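Local coordinates for protein glutaryl-CoA dehydrogenase (Mycobacterium smegmatis, PDB 3SF6) that binds dihydroflavine-adenine dinucleotide as a four-chain flavoprotein of the acyl-CoA dehydrogenase family, at residues S286-F290 and D291-G295; F297-T300 and Q301-L304; A346-I349 and A350-A353. All coordinates share one frame; numbering follows the deposited sequence.

How the contacts relate
The three contacts follow one another along the C-terminal helical part of the chain, and none nests in or crosses another. Helix 252-286 runs out into contact 1, the tight hairpin of strands 288-289 and 292-293. A few residues on, contact 2 closes the first turn of helix 298-327, tied back to the hairpin by T300 OG1 on I294 O and Q301 NE2 on G295 O. Contact 3 closes a later turn in the next helix, 332-357, and meets contact 2 where K303 packs on T352. Contacts 1 and 2 both touch FDA; all three come near the second subunit. Contacts 1 and 3 do not touch, their centres lying about 21 Å apart.

Contact 1 (S286-F290 and D291-G295); sequences SREQF and DRPIG. With FDA (dihydroflavine-adenine dinucleotide), chain B.
Where the stem of R287 crosses the side chain of I294, its guanidinium turns an edge to dihydroflavine-adenine dinucleotide: FDA O2A lies in the guanidinium plane, 2.8 Å from R287 NE. Weak bonds from NH2 to O2A and to O2P spread the cation over both phosphates. The ring of F290 approaches the adenine obliquely, its CD2 3.3 Å from FDA N6A. These side chains are carried by a short, loosely bonded beta hairpin and its flanks, with a type I' turn from Q289 to R292, directly after helix 252-286. Q289 N to R292 O (2.9 Å) bonds the strands beside the turn, and I294 N to R287 O (2.8 Å, N-H...O 163°) closes the open end.

Q289 bends at chi2 (71°), which curls its amide back on its own strand. There NE2 reaches a lone pair of E288 O at 2.9 Å, nearly in the amide plane, while OE1 accepts from the backbone N of G156 and D158 of the second subunit; gripped at both ends, the amide cannot easily flip. I294 CD1, just past the second strand, comes within 3.6 Å of FDA O4B. D291 OD2 makes a salt bridge with R403 of the second subunit, and R292 NH2 bonds to the carbonyl oxygen of that residue. One water donates to F290 O at 2.7 Å and accepts from R292 NE at 3.0 Å, bridging the tip of the turn to the R292 side chain.

Contact 2 (F297-T300 and Q301-L304); sequences FQLT and QQKL. With FDA (dihydroflavine-adenine dinucleotide), chain B.
T300 and L304 lie side by side one turn apart, T300 CG2 4.1 Å from L304 CD1, in the opening turn of helix 298-327, for which F297 holds the N-cap position. The backbone acceptors of this turn are taken up in sequence. F297 O receives Q301 N at 3.0 Å and, weakly, T300 N; Q298 O takes Q302 N at 2.9 Å, and T300 O takes L304 N at 3.0 Å. The bond from K303 N to L299 O is long and weak, but that oxygen has further help: a water donates to L299 O at 2.8 Å and to Q302 OE1 at 2.6 Å. With CG anti to the backbone N (chi1 179°) and an extended chain beyond it, Q302 runs alongside L299 and brings OE1 to this water.

The other polar ends look outside the turn. T300 OG1 bonds to I294 O, Q301 NE2 to G295 O and to V399 O of the third subunit, and K303 NZ to T355 OG1 and, as a salt bridge, to E386 of the second subunit. Q298 sits where three chains meet, with NE2 on A401 O of the third subunit and on N1A of another dihydroflavine-adenine dinucleotide, and OE1 on L299 N of the fourth. Q302 OE1 also accepts from Q302 NE2 of the fourth subunit.

On the ligand side, the adenine amine FDA N6A sits 3.4 Å above the plane of the F297 ring, over its centre. The turn thus pairs an aromatic seat for adenine with amides shared between neighbouring subunits, the chain itself and a second ligand.

Contact 3 (A346-I349 and A350-A353); sequences AIEI and ARTA
R351 lies over I347 one turn earlier in helix 332-357, inside the helical C-terminal part of this acyl-CoA dehydrogenase fold. Its CB is 3.5 Å from I347 O. CG, set anti to the carbonyl carbon (chi1 -70°), comes closer to I347 O, at 3.2 Å, and CD stays beside the same oxygen; the chain then runs extended to NE, which lies 3.7 Å from I347 CG1. At the tip, I347 CD1 covers one face of the guanidinium, 3.4 Å above its plane and offset toward the rim, so that it nears R351 NH2 at 3.5 Å. NH1 points to a water that lies at the guanidinium edge, 2.9 Å away, and this water donates to E348 OE1. NH2 has its charged partner in E376 of helix 368-380.

The backbone runs as regular helix beneath, with R351 N bonded to I347 O and T352 N to E348 O. E348 is bent at chi2 (70°), folding its carboxylate back over the helix: OE2 is 3.5 Å from T352 OG1, and a second water bridges the two from the side, donating to OE2. T352 OG1 also lies 3.0 Å from E348 O. On the buried side, A350 and A353 pack on C276 of helix 252-286.

R351 NE of the second subunit comes close to R351 NE of this chain, like charge to like. The two charges are probably eased by E376, in direct salt bridge, and by E348 at one remove through water, while I347 CD1 shields one face of the guanidinium.

Contact 1 (S286-F290 and D291-G295)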
loop_
_atom_site.group_PDB
_atom_site.type_symbol
_atom_site.label_atom_id
_atom_site.label_comp_id
_atom_site.label_asym_id
_atom_site.label_seq_id
_atom_site.Cartn_x
_atom_site.Cartn_y
_atom_site.Cartn_z
ATOM N N SER A 286 7.420 -3.949 -26.675
ATOM C CA SER A 286 7.389 -3.248 -27.958
ATOM C C SER A 286 7.782 -1.777 -27.862
ATOM O O SER A 286 8.508 -1.264 -28.739
ATOM C CB SER A 286 6.023 -3.378 -28.659
ATOM O OG SER A 286 4.921 -2.813 -27.897
ATOM N N ARG A 287 7.295 -1.086 -26.842
ATOM C CA ARG A 287 7.574 0.325 -26.681
ATOM C C ARG A 287 8.979 0.574 -26.152
ATOM O O ARG A 287 9.382 -0.013 -25.136
ATOM C CB ARG A 287 6.575 0.957 -25.699
ATOM C CG ARG A 287 6.791 2.418 -25.362
ATOM C CD ARG A 287 6.551 3.278 -26.592
ATOM N NE ARG A 287 6.448 4.697 -26.234
ATOM C CZ ARG A 287 6.043 5.623 -27.104
ATOM N NH1 ARG A 287 5.708 5.245 -28.340
ATOM N NH2 ARG A 287 5.937 6.885 -26.733
ATOM N N GLU A 288 9.704 1.425 -26.874
ATOM C CA GLU A 288 11.052 1.851 -26.476
ATOM C C GLU A 288 11.038 3.271 -25.985
ATOM O O GLU A 288 10.285 4.133 -26.477
ATOM C CB GLU A 288 12.052 1.745 -27.628
ATOM C CG GLU A 288 12.123 0.359 -28.232
ATOM C CD GLU A 288 13.457 0.064 -28.854
ATOM O OE1 GLU A 288 14.475 0.213 -28.147
ATOM O OE2 GLU A 288 13.484 -0.321 -30.052
ATOM N N GLN A 289 11.864 3.538 -25.001
ATOM C CA GLN A 289 12.080 4.901 -24.562
ATOM C C GLN A 289 13.476 4.957 -23.929
ATOM O O GLN A 289 13.915 3.994 -23.323
ATOM C CB GLN A 289 10.970 5.389 -23.608
ATOM C CG GLN A 289 10.796 6.918 -23.517
ATOM C CD GLN A 289 10.195 7.619 -24.746
ATOM O OE1 GLN A 289 10.132 8.858 -24.773
ATOM N NE2 GLN A 289 9.763 6.856 -25.760
ATOM N N PHE A 290 14.187 6.065 -24.129
ATOM C CA PHE A 290 15.563 6.175 -23.678
ATOM C C PHE A 290 16.425 5.011 -24.235
ATOM O O PHE A 290 17.288 4.481 -23.525
ATOM C CB PHE A 290 15.679 6.220 -22.149
ATOM C CG PHE A 290 15.021 7.418 -21.489
ATOM C CD1 PHE A 290 15.726 8.579 -21.271
ATOM C CD2 PHE A 290 13.691 7.373 -21.082
ATOM C CE1 PHE A 290 15.154 9.666 -20.685
ATOM C CE2 PHE A 290 13.117 8.464 -20.484
ATOM C CZ PHE A 290 13.837 9.594 -20.265
ATOM N N ASP A 291 16.141 4.620 -25.465
ATOM C CA ASP A 291 16.945 3.636 -26.219
ATOM C C ASP A 291 16.891 2.203 -25.670
ATOM O O ASP A 291 17.806 1.384 -25.894
ATOM C CB ASP A 291 18.393 4.115 -26.354
ATOM C CG ASP A 291 18.482 5.477 -27.044
ATOM O OD1 ASP A 291 17.968 5.621 -28.178
ATOM O OD2 ASP A 291 19.055 6.409 -26.449
ATOM N N ARG A 292 15.813 1.856 -24.996
ATOM C CA ARG A 292 15.555 0.461 -24.702
ATOM C C ARG A 292 14.087 0.179 -24.561
ATOM O O ARG A 292 13.320 1.108 -24.375
ATOM C CB ARG A 292 16.262 0.002 -23.473
ATOM C CG ARG A 292 15.738 0.469 -22.259
ATOM C CD ARG A 292 16.567 -0.078 -21.126
ATOM N NE ARG A 292 17.806 0.666 -20.969
ATOM C CZ ARG A 292 18.481 0.786 -19.823
ATOM N NH1 ARG A 292 18.026 0.219 -18.702
ATOM N NH2 ARG A 292 19.598 1.506 -19.792
ATOM N N PRO A 293 13.693 -1.094 -24.662
ATOM C CA PRO A 293 12.284 -1.397 -24.390
ATOM C C PRO A 293 11.962 -0.978 -22.991
ATOM O O PRO A 293 12.804 -1.160 -22.102
ATOM C CB PRO A 293 12.184 -2.901 -24.512
ATOM C CG PRO A 293 13.422 -3.337 -25.189
ATOM C CD PRO A 293 14.473 -2.308 -24.959
ATOM N N ILE A 294 10.790 -0.389 -22.773
ATOM C CA ILE A 294 10.494 0.091 -21.416
ATOM C C ILE A 294 10.446 -1.049 -20.409
ATOM O O ILE A 294 10.661 -0.845 -19.215
ATOM C CB ILE A 294 9.219 0.952 -21.331
ATOM C CG1 ILE A 294 8.004 0.167 -21.760
ATOM C CG2 ILE A 294 9.416 2.210 -22.165
ATOM C CD1 ILE A 294 6.637 0.916 -21.556
ATOM N N GLY A 295 10.194 -2.265 -20.892
ATOM C CA GLY A 295 10.325 -3.453 -20.042
ATOM C C GLY A 295 11.739 -3.721 -19.522
ATOM O O GLY A 295 11.910 -4.529 -18.599
HETATM P PA FDA B . 6.478 6.817 -22.580
HETATM O O1A FDA B . 7.564 7.785 -22.383
HETATM O O2A FDA B . 6.458 5.918 -23.745
HETATM O O5B FDA B . 6.511 5.952 -21.222
HETATM C C5B FDA B . 5.730 4.741 -21.126
HETATM C C4B FDA B . 5.847 4.172 -19.716
HETATM O O4B FDA B . 7.236 3.799 -19.533
HETATM C C3B FDA B . 5.529 5.158 -18.612
HETATM O O3B FDA B . 4.958 4.452 -17.488
HETATM C C2B FDA B . 6.906 5.703 -18.258
HETATM O O2B FDA B . 6.918 6.303 -16.950
HETATM C C1B FDA B . 7.809 4.471 -18.411
HETATM N N9A FDA B . 9.201 4.852 -18.689
HETATM C C8A FDA B . 9.651 5.555 -19.772
HETATM N N7A FDA B . 10.972 5.758 -19.661
HETATM C C5A FDA B . 11.362 5.185 -18.477
HETATM C C6A FDA B . 12.570 5.075 -17.799
HETATM N N6A FDA B . 13.723 5.586 -18.296
HETATM N N1A FDA B . 12.576 4.408 -16.620
HETATM C C2A FDA B . 11.456 3.911 -16.092
HETATM N N3A FDA B . 10.288 4.002 -16.696
HETATM C C4A FDA B . 10.223 4.642 -17.884
HETATM N N1 FDA B . 2.540 16.578 -24.584
HETATM C C2 FDA B . 2.806 17.779 -25.170
HETATM O O2 FDA B . 3.921 17.961 -25.716
HETATM N N3 FDA B . 1.880 18.762 -25.129
HETATM C C4 FDA B . 0.666 18.619 -24.582
HETATM O O4 FDA B . -0.199 19.535 -24.618
HETATM C C4X FDA B . 0.381 17.389 -23.951
HETATM N N5 FDA B . -0.840 17.146 -23.425
HETATM C C5X FDA B . -1.228 15.849 -23.148
HETATM C C6 FDA B . -2.561 15.531 -22.924
HETATM C C7 FDA B . -2.974 14.250 -22.614
HETATM C C7M FDA B . -4.466 13.929 -22.462
HETATM C C8 FDA B . -2.004 13.262 -22.496
HETATM C C8M FDA B . -2.470 11.845 -22.139
HETATM C C9 FDA B . -0.674 13.544 -22.720
HETATM C C9A FDA B . -0.270 14.854 -23.051
HETATM N N10 FDA B . 1.062 15.150 -23.359
HETATM C C10 FDA B . 1.339 16.382 -23.991
HETATM C "C1'" FDA B . 2.017 14.061 -23.605
HETATM C "C2'" FDA B . 2.637 13.638 -22.266
HETATM O "O2'" FDA B . 3.634 14.592 -21.839
HETATM C "C3'" FDA B . 3.280 12.272 -22.445
HETATM O "O3'" FDA B . 2.224 11.314 -22.507
HETATM C "C4'" FDA B . 4.210 11.891 -21.291
HETATM O "O4'" FDA B . 5.424 12.668 -21.340
HETATM C "C5'" FDA B . 4.563 10.403 -21.286
HETATM O "O5'" FDA B . 5.116 10.048 -22.559
HETATM P P FDA B . 4.532 8.764 -23.302
HETATM O O1P FDA B . 3.066 8.771 -23.194
HETATM O O2P FDA B . 5.147 8.706 -24.647
HETATM O O3P FDA B . 5.035 7.513 -22.421
HETATM O O HOH W 1 19.190 2.904 -22.475
#

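Contact 2 (F297-T300 and Q301-L304)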
loop_
_atom_site.group_PDB
_atom_site.type_symbol
_atom_site.label_atom_id
_atom_site.label_comp_id
_atom_site.label_asym_id
_atom_site.label_seq_id
_atom_site.Cartn_x
_atom_site.Cartn_y
_atom_site.Cartn_z
ATOM N N PHE A 297 13.507 -1.423 -17.981
ATOM C CA PHE A 297 13.740 -0.529 -16.819
ATOM C C PHE A 297 13.234 -1.203 -15.537
ATOM O O PHE A 297 12.164 -1.842 -15.515
ATOM C CB PHE A 297 13.102 0.854 -17.007
ATOM C CG PHE A 297 13.690 1.627 -18.148
ATOM C CD1 PHE A 297 15.013 2.014 -18.117
ATOM C CD2 PHE A 297 12.936 1.878 -19.260
ATOM C CE1 PHE A 297 15.561 2.707 -19.197
ATOM C CE2 PHE A 297 13.505 2.534 -20.340
ATOM C CZ PHE A 297 14.793 2.950 -20.292
ATOM N N GLN A 298 13.961 -1.020 -14.446
ATOM C CA GLN A 298 13.573 -1.672 -13.180
ATOM C C GLN A 298 12.161 -1.312 -12.721
ATOM O O GLN A 298 11.415 -2.186 -12.267
ATOM C CB GLN A 298 14.535 -1.352 -12.034
ATOM C CG GLN A 298 15.998 -1.614 -12.326
ATOM C CD GLN A 298 16.852 -1.617 -11.073
ATOM O OE1 GLN A 298 16.570 -0.890 -10.098
ATOM N NE2 GLN A 298 17.919 -2.440 -11.082
ATOM N N LEU A 299 11.773 -0.048 -12.869
ATOM C CA LEU A 299 10.462 0.325 -12.366
ATOM C C LEU A 299 9.352 -0.376 -13.165
ATOM O O LEU A 299 8.282 -0.693 -12.613
ATOM C CB LEU A 299 10.250 1.829 -12.385
ATOM C CG LEU A 299 11.187 2.567 -11.434
ATOM C CD1 LEU A 299 11.119 4.080 -11.639
ATOM C CD2 LEU A 299 10.896 2.226 -9.934
ATOM N N THR A 300 9.597 -0.625 -14.446
ATOM C CA THR A 300 8.628 -1.358 -15.263
ATOM C C THR A 300 8.562 -2.802 -14.820
ATOM O O THR A 300 7.470 -3.360 -14.628
ATOM C CB THR A 300 8.926 -1.268 -16.737
ATOM O OG1 THR A 300 9.262 0.085 -17.103
ATOM C CG2 THR A 300 7.767 -1.806 -17.582
ATOM N N GLN A 301 9.730 -3.419 -14.598
ATOM C CA GLN A 301 9.779 -4.815 -14.151
ATOM C C GLN A 301 9.091 -5.018 -12.792
ATOM O O GLN A 301 8.482 -6.073 -12.536
ATOM C CB GLN A 301 11.233 -5.293 -14.133
ATOM C CG GLN A 301 11.776 -5.431 -15.554
ATOM C CD GLN A 301 13.036 -6.243 -15.680
ATOM O OE1 GLN A 301 13.558 -6.782 -14.692
ATOM N NE2 GLN A 301 13.526 -6.376 -16.925
ATOM N N GLN A 302 9.227 -4.047 -11.896
ATOM C CA GLN A 302 8.544 -4.104 -10.611
ATOM C C GLN A 302 7.030 -4.242 -10.799
ATOM O O GLN A 302 6.376 -5.101 -10.191
ATOM C CB GLN A 302 8.853 -2.870 -9.800
ATOM C CG GLN A 302 8.134 -2.855 -8.439
ATOM C CD GLN A 302 8.494 -1.605 -7.666
ATOM O OE1 GLN A 302 8.304 -0.499 -8.138
ATOM N NE2 GLN A 302 9.034 -1.781 -6.500
ATOM N N LYS A 303 6.482 -3.378 -11.647
ATOM C CA LYS A 303 5.057 -3.456 -11.964
ATOM C C LYS A 303 4.669 -4.785 -12.561
ATOM O O LYS A 303 3.668 -5.376 -12.169
ATOM C CB LYS A 303 4.612 -2.334 -12.888
ATOM C CG LYS A 303 4.777 -0.951 -12.288
ATOM C CD LYS A 303 4.459 0.156 -13.297
ATOM C CE LYS A 303 4.616 1.530 -12.653
ATOM N NZ LYS A 303 4.234 2.593 -13.661
ATOM N N LEU A 304 5.420 -5.242 -13.554
ATOM C CA LEU A 304 5.081 -6.493 -14.253
ATOM C C LEU A 304 5.164 -7.693 -13.266
ATOM O O LEU A 304 4.287 -8.555 -13.276
ATOM C CB LEU A 304 6.008 -6.671 -15.458
ATOM C CG LEU A 304 5.901 -5.619 -16.528
ATOM C CD1 LEU A 304 7.037 -5.833 -17.559
ATOM C CD2 LEU A 304 4.466 -5.635 -17.199
HETATM P PA FDA B . 6.478 6.817 -22.580
HETATM O O1A FDA B . 7.564 7.785 -22.383
HETATM O O2A FDA B . 6.458 5.918 -23.745
HETATM O O5B FDA B . 6.511 5.952 -21.222
HETATM C C5B FDA B . 5.730 4.741 -21.126
HETATM C C4B FDA B . 5.847 4.172 -19.716
HETATM O O4B FDA B . 7.236 3.799 -19.533
HETATM C C3B FDA B . 5.529 5.158 -18.612
HETATM O O3B FDA B . 4.958 4.452 -17.488
HETATM C C2B FDA B . 6.906 5.703 -18.258
HETATM O O2B FDA B . 6.918 6.303 -16.950
HETATM C C1B FDA B . 7.809 4.471 -18.411
HETATM N N9A FDA B . 9.201 4.852 -18.689
HETATM C C8A FDA B . 9.651 5.555 -19.772
HETATM N N7A FDA B . 10.972 5.758 -19.661
HETATM C C5A FDA B . 11.362 5.185 -18.477
HETATM C C6A FDA B . 12.570 5.075 -17.799
HETATM N N6A FDA B . 13.723 5.586 -18.296
HETATM N N1A FDA B . 12.576 4.408 -16.620
HETATM C C2A FDA B . 11.456 3.911 -16.092
HETATM N N3A FDA B . 10.288 4.002 -16.696
HETATM C C4A FDA B . 10.223 4.642 -17.884
HETATM N N1 FDA B . 2.540 16.578 -24.584
HETATM C C2 FDA B . 2.806 17.779 -25.170
HETATM O O2 FDA B . 3.921 17.961 -25.716
HETATM N N3 FDA B . 1.880 18.762 -25.129
HETATM C C4 FDA B . 0.666 18.619 -24.582
HETATM O O4 FDA B . -0.199 19.535 -24.618
HETATM C C4X FDA B . 0.381 17.389 -23.951
HETATM N N5 FDA B . -0.840 17.146 -23.425
HETATM C C5X FDA B . -1.228 15.849 -23.148
HETATM C C6 FDA B . -2.561 15.531 -22.924
HETATM C C7 FDA B . -2.974 14.250 -22.614
HETATM C C7M FDA B . -4.466 13.929 -22.462
HETATM C C8 FDA B . -2.004 13.262 -22.496
HETATM C C8M FDA B . -2.470 11.845 -22.139
HETATM C C9 FDA B . -0.674 13.544 -22.720
HETATM C C9A FDA B . -0.270 14.854 -23.051
HETATM N N10 FDA B . 1.062 15.150 -23.359
HETATM C C10 FDA B . 1.339 16.382 -23.991
HETATM C "C1'" FDA B . 2.017 14.061 -23.605
HETATM C "C2'" FDA B . 2.637 13.638 -22.266
HETATM O "O2'" FDA B . 3.634 14.592 -21.839
HETATM C "C3'" FDA B . 3.280 12.272 -22.445
HETATM O "O3'" FDA B . 2.224 11.314 -22.507
HETATM C "C4'" FDA B . 4.210 11.891 -21.291
HETATM O "O4'" FDA B . 5.424 12.668 -21.340
HETATM C "C5'" FDA B . 4.563 10.403 -21.286
HETATM O "O5'" FDA B . 5.116 10.048 -22.559
HETATM P P FDA B . 4.532 8.764 -23.302
HETATM O O1P FDA B . 3.066 8.771 -23.194
HETATM O O2P FDA B . 5.147 8.706 -24.647
HETATM O O3P FDA B . 5.035 7.513 -22.421
HETATM O O HOH W 2 7.411 0.679 -10.324
#

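Contact 3 (A346-I349 and A350-A353)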
loop_
_atom_site.group_PDB
_atom_site.type_symbol
_atom_site.label_atom_id
_atom_site.label_comp_id
_atom_site.label_asym_id
_atom_site.label_seq_id
_atom_site.Cartn_x
_atom_site.Cartn_y
_atom_site.Cartn_z
ATOM N N ALA A 346 -7.625 -7.302 -9.105
ATOM C CA ALA A 346 -7.840 -7.062 -10.539
ATOM C C ALA A 346 -7.869 -5.587 -10.905
ATOM O O ALA A 346 -7.273 -5.176 -11.911
ATOM C CB ALA A 346 -9.118 -7.763 -11.010
ATOM N N ILE A 347 -8.569 -4.784 -10.111
ATOM C CA ILE A 347 -8.670 -3.371 -10.419
ATOM C C ILE A 347 -7.328 -2.668 -10.236
ATOM O O ILE A 347 -6.984 -1.764 -11.009
ATOM C CB ILE A 347 -9.867 -2.672 -9.687
ATOM C CG1 ILE A 347 -10.271 -1.401 -10.451
ATOM C CG2 ILE A 347 -9.557 -2.386 -8.191
ATOM C CD1 ILE A 347 -11.585 -0.795 -9.932
ATOM N N GLU A 348 -6.550 -3.093 -9.246
ATOM C CA GLU A 348 -5.198 -2.579 -9.091
ATOM C C GLU A 348 -4.317 -2.974 -10.284
ATOM O O GLU A 348 -3.505 -2.154 -10.765
ATOM C CB GLU A 348 -4.604 -3.076 -7.772
ATOM C CG GLU A 348 -3.173 -2.701 -7.578
ATOM C CD GLU A 348 -2.899 -1.260 -7.337
ATOM O OE1 GLU A 348 -3.833 -0.392 -7.263
ATOM O OE2 GLU A 348 -1.666 -0.976 -7.259
ATOM N N ILE A 349 -4.456 -4.206 -10.786
ATOM C CA ILE A 349 -3.735 -4.596 -11.986
ATOM C C ILE A 349 -4.104 -3.707 -13.170
ATOM O O ILE A 349 -3.228 -3.231 -13.919
ATOM C CB ILE A 349 -3.959 -6.096 -12.318
ATOM C CG1 ILE A 349 -3.185 -6.971 -11.326
ATOM C CG2 ILE A 349 -3.565 -6.401 -13.779
ATOM C CD1 ILE A 349 -3.657 -8.446 -11.290
ATOM N N ALA A 350 -5.391 -3.472 -13.379
ATOM C CA ALA A 350 -5.816 -2.615 -14.479
ATOM C C ALA A 350 -5.241 -1.213 -14.393
ATOM O O ALA A 350 -4.742 -0.662 -15.392
ATOM C CB ALA A 350 -7.370 -2.549 -14.541
ATOM N N ARG A 351 -5.304 -0.637 -13.192
ATOM C CA ARG A 351 -4.766 0.704 -12.944
ATOM C C ARG A 351 -3.272 0.772 -13.210
ATOM O O ARG A 351 -2.777 1.698 -13.876
ATOM C CB ARG A 351 -5.084 1.113 -11.526
ATOM C CG ARG A 351 -6.563 1.368 -11.327
ATOM C CD ARG A 351 -7.021 1.359 -9.874
ATOM N NE ARG A 351 -8.431 1.788 -9.750
ATOM C CZ ARG A 351 -9.125 1.778 -8.617
ATOM N NH1 ARG A 351 -8.561 1.394 -7.505
ATOM N NH2 ARG A 351 -10.388 2.160 -8.612
ATOM N N THR A 352 -2.532 -0.229 -12.727
ATOM C CA THR A 352 -1.072 -0.251 -12.890
ATOM C C THR A 352 -0.719 -0.430 -14.362
ATOM O O THR A 352 0.196 0.208 -14.888
ATOM C CB THR A 352 -0.447 -1.319 -12.017
ATOM O OG1 THR A 352 -0.707 -0.965 -10.638
ATOM C CG2 THR A 352 1.058 -1.365 -12.238
ATOM N N ALA A 353 -1.450 -1.311 -15.026
ATOM C CA ALA A 353 -1.210 -1.569 -16.443
ATOM C C ALA A 353 -1.385 -0.285 -17.255
ATOM O O ALA A 353 -0.623 0.018 -18.162
ATOM C CB ALA A 353 -2.216 -2.642 -16.940
HETATM O O HOH W 3 -6.185 -0.078 -6.566
HETATM O O HOH W 4 0.401 -2.970 -8.871
#